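Local coordinates for Zn-dependent hydrolase, glyoxylase (Echinicola vietnamensis, PDB 6T5K), which probably hydrolyses the beta-lactam ring of antibiotics, carbapenems among them, to substituted beta-amino acids as a zinc-dependent class B metallo-beta-lactamase, at residues V69-S74 / L103-G108; A153-Y158 / I169-D174. One frame throughout, in Å; residues are numbered along the deposited sequence. Where two conformers were deposited one is given.

Contact 1: residues V69-S74 / L103-G108; sequences VFDTPS and LDCLGG. With ZN (zinc ion), chain H.
The zinc-binding HXHXD motif of the metallo-beta-lactamases ends at Asp104, and the short helix 103-106 that carries this residue is packed against the loop leaving strand 66-70, where Thr72 meets Cys105 and Gly108. Thr72 N donates to Cys105 O over 2.9 Å in a nearly straight bond (174°), approaching from well above the carbonyl plane. The hydroxyl of this residue works in both directions: Thr72 OG1 accepts from Gly108 N at 3.0 Å and donates to Pro73 O at 2.8 Å. A first torsion of 68° sets OG1 between the backbone N and the carbonyl carbon, where it can serve both partners, while CG2 lies over the backbone of Gly108.

The loop 71-74 continues the chain from strand 66-70 of the larger sheet and runs past the helix; in it Asp71 lays its carboxylate alongside Cys105, with Asp71 OD1 3.5 Å from Cys105 CB and hydrogen-bonded to Thr99. Further along, Ser74 OG rests 3.6 Å from Asp104 CA, and Ser74 CA points its hydrogen at Leu103 O. The CA-CB bond of Asp104 points away from the loop, and its carboxylate reaches the metal. Asp104 OD2 binds zinc at 2.3 Å, in a site completed by Cys182, His223 and two waters; Asp104 OD1 accepts from one of those waters at 2.6 Å, so both carboxylate oxygens are engaged.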
# COMPACT_ATOMS: atom_id res chain seq x y z
N VAL A 69 -0.41 4.33 7.83
CA VAL A 69 -1.17 4.08 6.61
C VAL A 69 -0.23 3.92 5.42
O VAL A 69 0.70 4.71 5.25
CB VAL A 69 -2.18 5.22 6.38
CG1 VAL A 69 -2.94 5.01 5.08
CG2 VAL A 69 -3.12 5.36 7.56
N PHE A 70 -0.50 2.92 4.60
CA PHE A 70 0.17 2.70 3.33
C PHE A 70 -0.81 3.01 2.23
O PHE A 70 -1.85 2.35 2.13
CB PHE A 70 0.65 1.25 3.19
CG PHE A 70 1.87 0.96 4.01
CD1 PHE A 70 1.77 0.77 5.37
CD2 PHE A 70 3.15 0.93 3.43
CE1 PHE A 70 2.89 0.53 6.12
CE2 PHE A 70 4.24 0.72 4.19
CZ PHE A 70 4.11 0.48 5.54
N ASP A 71 -0.47 4.01 1.42
CA ASP A 71 -1.24 4.56 0.32
C ASP A 71 -2.44 5.37 0.80
O ASP A 71 -3.10 5.02 1.79
CB ASP A 71 -1.70 3.50 -0.68
CG ASP A 71 -0.58 3.01 -1.58
OD1 ASP A 71 0.59 3.40 -1.39
OD2 ASP A 71 -0.89 2.19 -2.47
N THR A 72 -2.69 6.44 0.11
CA THR A 72 -3.95 7.14 0.28
C THR A 72 -4.95 6.60 -0.74
O THR A 72 -4.56 6.09 -1.79
CB THR A 72 -3.79 8.64 0.04
OG1 THR A 72 -3.48 8.90 -1.33
CG2 THR A 72 -2.68 9.21 0.89
N PRO A 73 -6.24 6.70 -0.45
CA PRO A 73 -7.22 6.68 -1.53
C PRO A 73 -6.87 7.70 -2.61
O PRO A 73 -6.08 8.62 -2.37
CB PRO A 73 -8.54 7.01 -0.82
CG PRO A 73 -8.31 6.58 0.63
CD PRO A 73 -6.85 6.91 0.87
N SER A 74 -7.42 7.55 -3.82
CA SER A 74 -7.03 8.45 -4.91
C SER A 74 -7.44 9.89 -4.65
O SER A 74 -6.79 10.83 -5.13
CB SER A 74 -7.70 8.00 -6.22
OG SER A 74 -7.11 6.81 -6.70
N LEU A 103 -1.36 8.27 -8.45
CA LEU A 103 -2.41 8.90 -7.64
C LEU A 103 -3.14 7.94 -6.71
O LEU A 103 -3.67 8.38 -5.68
CB LEU A 103 -3.36 9.69 -8.54
CG LEU A 103 -2.73 10.94 -9.16
CD1 LEU A 103 -3.69 11.50 -10.20
CD2 LEU A 103 -2.43 12.01 -8.12
N ASP A 104 -3.17 6.64 -7.01
CA ASP A 104 -3.76 5.68 -6.08
C ASP A 104 -2.81 5.31 -4.95
O ASP A 104 -3.08 4.35 -4.20
CB ASP A 104 -4.28 4.42 -6.82
CG ASP A 104 -3.21 3.69 -7.65
OD1 ASP A 104 -2.41 4.39 -8.32
OD2 ASP A 104 -3.21 2.41 -7.65
N CYS A 105 -1.72 6.04 -4.82
CA CYS A 105 -0.82 5.99 -3.68
C CYS A 105 -0.77 7.30 -2.94
O CYS A 105 -0.59 7.30 -1.72
CB CYS A 105 0.60 5.63 -4.14
SG CYS A 105 0.67 4.13 -5.09
N LEU A 106 -0.87 8.45 -3.65
CA LEU A 106 -0.58 9.71 -2.98
C LEU A 106 -1.55 10.83 -3.31
O LEU A 106 -1.32 11.97 -2.90
CB LEU A 106 0.87 10.16 -3.23
CG LEU A 106 1.43 10.04 -4.65
CD1 LEU A 106 0.67 10.98 -5.56
CD2 LEU A 106 2.88 10.40 -4.66
N GLY A 107 -2.65 10.54 -4.01
CA GLY A 107 -3.56 11.61 -4.37
C GLY A 107 -4.11 12.36 -3.18
O GLY A 107 -4.45 13.54 -3.29
N GLY A 108 -4.19 11.71 -2.03
CA GLY A 108 -4.73 12.34 -0.84
C GLY A 108 -3.74 12.79 0.20
O GLY A 108 -4.12 13.03 1.35
ZN ZN H . -2.15 0.80 -8.90
O HOH W 1 -1.35 2.53 -9.85
O HOH W 2 -1.75 -0.66 -10.63

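Contact 2: residues A153-Y158 / I169-D174; sequences AVFVHY and IGYFPD
Phe155 and Tyr171 form a hydrogen-bonded pair in the antiparallel hairpin of strands 152-157 and 169-172, part of the second sheet of this alpha-beta/beta-alpha fold. Two bonds join them: Phe155 N to Tyr171 O at 2.9 Å and Tyr171 N to Phe155 O at 2.8 Å. His157 and Ile169 repeat this pair of hydrogen bonds two residues on. Between these pairs Gly170 faces Val156 in a non-hydrogen-bonded pair, where Val156 CA and Gly170 CA turn C-H groups to Ile169 O and Phe155 O.

The ring of Phe155 runs alongside the partner strand. Phe155 CB starts 3.7 Å from Tyr171 O, and CG still lies near that oxygen. With CG anti to the carbonyl carbon (chi1 -61°), the ring leans toward Pro173, just past the C-terminal end of strand 169-172, and Phe155 CD2 brings the ring edge to Tyr171 O at 3.6 Å, in the ring plane. Phe155 CD2 also lies 3.7 Å from Pro173 CD, and Phe155 CE2, farther out, reaches Pro173 CG at 3.8 Å. The two side chains cross at about a right angle. At the same end of the hairpin Phe172 makes a similar edge approach: its CD1 meets Ala153 O at 3.3 Å. There a water accepts from Ala153 N and donates to Asp174 OD1, while Asp174 OD2 makes a salt bridge with Lys152.

Tyr171 O thus receives one backbone N-H and lies against the weakly positive edge of an aromatic ring, an arrangement that probably adds a modest electrostatic attraction to the packing.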
# COMPACT_ATOMS: atom_id res chain seq x y z
N ALA A 153 6.62 -2.31 14.79
CA ALA A 153 7.04 -1.47 13.68
C ALA A 153 6.57 -2.09 12.37
O ALA A 153 6.32 -3.29 12.28
CB ALA A 153 8.56 -1.34 13.63
N VAL A 154 6.48 -1.25 11.35
CA VAL A 154 6.27 -1.68 9.97
C VAL A 154 7.48 -1.17 9.20
O VAL A 154 8.07 -0.14 9.54
CB VAL A 154 4.93 -1.15 9.41
CG1 VAL A 154 4.91 0.40 9.37
CG2 VAL A 154 4.60 -1.83 8.07
N PHE A 155 7.84 -1.91 8.16
CA PHE A 155 9.06 -1.68 7.38
C PHE A 155 8.69 -1.38 5.94
O PHE A 155 7.79 -2.00 5.38
CB PHE A 155 9.95 -2.92 7.49
CG PHE A 155 10.36 -3.20 8.91
CD1 PHE A 155 11.49 -2.61 9.44
CD2 PHE A 155 9.52 -3.92 9.75
CE1 PHE A 155 11.83 -2.79 10.76
CE2 PHE A 155 9.84 -4.09 11.07
CZ PHE A 155 11.01 -3.56 11.58
N VAL A 156 9.38 -0.41 5.36
CA VAL A 156 9.16 -0.06 3.97
C VAL A 156 10.46 -0.36 3.25
O VAL A 156 11.53 -0.02 3.77
CB VAL A 156 8.76 1.42 3.81
CG1 VAL A 156 8.10 1.61 2.46
CG2 VAL A 156 7.88 1.90 4.95
N HIS A 157 10.38 -1.06 2.12
CA HIS A 157 11.59 -1.59 1.52
C HIS A 157 11.51 -1.54 0.01
O HIS A 157 10.49 -1.89 -0.56
CB HIS A 157 11.80 -3.04 1.98
CG HIS A 157 13.18 -3.57 1.79
ND1 HIS A 157 13.95 -3.99 2.85
CD2 HIS A 157 13.92 -3.80 0.68
CE1 HIS A 157 15.10 -4.46 2.40
NE2 HIS A 157 15.11 -4.35 1.09
N TYR A 158 12.60 -1.06 -0.61
CA TYR A 158 12.76 -1.07 -2.06
C TYR A 158 13.52 -2.32 -2.49
O TYR A 158 14.65 -2.55 -2.05
CB TYR A 158 13.50 0.18 -2.51
CG TYR A 158 13.64 0.30 -3.99
CD1 TYR A 158 12.52 0.55 -4.80
CD2 TYR A 158 14.89 0.17 -4.60
CE1 TYR A 158 12.63 0.65 -6.16
CE2 TYR A 158 15.01 0.28 -5.98
CZ TYR A 158 13.88 0.53 -6.74
OH TYR A 158 14.01 0.63 -8.09
N ILE A 169 7.49 -1.83 -1.02
CA ILE A 169 6.54 -2.64 -0.27
C ILE A 169 6.51 -2.18 1.18
O ILE A 169 7.44 -1.54 1.70
CB ILE A 169 6.76 -4.16 -0.39
CG1 ILE A 169 8.14 -4.59 0.12
CG2 ILE A 169 6.59 -4.55 -1.84
CD1 ILE A 169 8.21 -4.68 1.62
N GLY A 170 5.44 -2.61 1.87
CA GLY A 170 5.38 -2.51 3.31
C GLY A 170 5.31 -3.90 3.91
O GLY A 170 4.56 -4.75 3.42
N TYR A 171 6.10 -4.15 4.94
CA TYR A 171 6.18 -5.46 5.58
C TYR A 171 5.93 -5.29 7.07
O TYR A 171 6.61 -4.49 7.73
CB TYR A 171 7.56 -6.05 5.36
CG TYR A 171 7.79 -7.33 6.10
CD1 TYR A 171 6.98 -8.45 5.92
CD2 TYR A 171 8.83 -7.41 7.01
CE1 TYR A 171 7.24 -9.62 6.62
CE2 TYR A 171 9.09 -8.56 7.70
CZ TYR A 171 8.31 -9.66 7.50
OH TYR A 171 8.61 -10.79 8.22
N PHE A 172 4.98 -6.05 7.59
CA PHE A 172 4.63 -6.01 9.01
C PHE A 172 4.86 -7.40 9.56
O PHE A 172 4.02 -8.30 9.40
CB PHE A 172 3.18 -5.61 9.20
CG PHE A 172 2.77 -5.56 10.64
CD1 PHE A 172 3.39 -4.70 11.52
CD2 PHE A 172 1.81 -6.40 11.11
CE1 PHE A 172 3.01 -4.64 12.84
CE2 PHE A 172 1.44 -6.34 12.41
CZ PHE A 172 2.04 -5.47 13.28
N PRO A 173 5.99 -7.62 10.23
CA PRO A 173 6.37 -8.99 10.54
C PRO A 173 5.51 -9.64 11.61
O PRO A 173 5.35 -10.86 11.61
CB PRO A 173 7.83 -8.85 11.00
CG PRO A 173 7.94 -7.40 11.48
CD PRO A 173 7.08 -6.66 10.49
N ASP A 174 4.96 -8.88 12.54
CA ASP A 174 4.25 -9.52 13.65
C ASP A 174 3.09 -10.38 13.16
O ASP A 174 2.81 -11.43 13.76
CB ASP A 174 3.73 -8.47 14.62
CG ASP A 174 4.84 -7.78 15.32
OD1 ASP A 174 5.49 -6.99 14.63
OD2 ASP A 174 5.06 -8.06 16.52
O HOH W 3 7.40 -5.30 15.22

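Overall arrangement
Contact 1 and contact 2 lie on opposite sides of the chain's centre, about 17 Å apart between their centres, one in each half of the two-sheet metallo-beta-lactamase sandwich. Phe70 bridges them: it belongs to the strand feeding the loop of contact 1, yet its ring points across the interior, with CE2 3.5 Å from Gly170 CA and 3.9 Å from Val156 CG2. The glycine thus meets a ring from the opposing sheet. Their relation to the metal differs. Residues 103-108 carry the zinc ligand Asp104, whereas in 169-174 the side chain of Ile169 stays about 12 Å from a bound zinc.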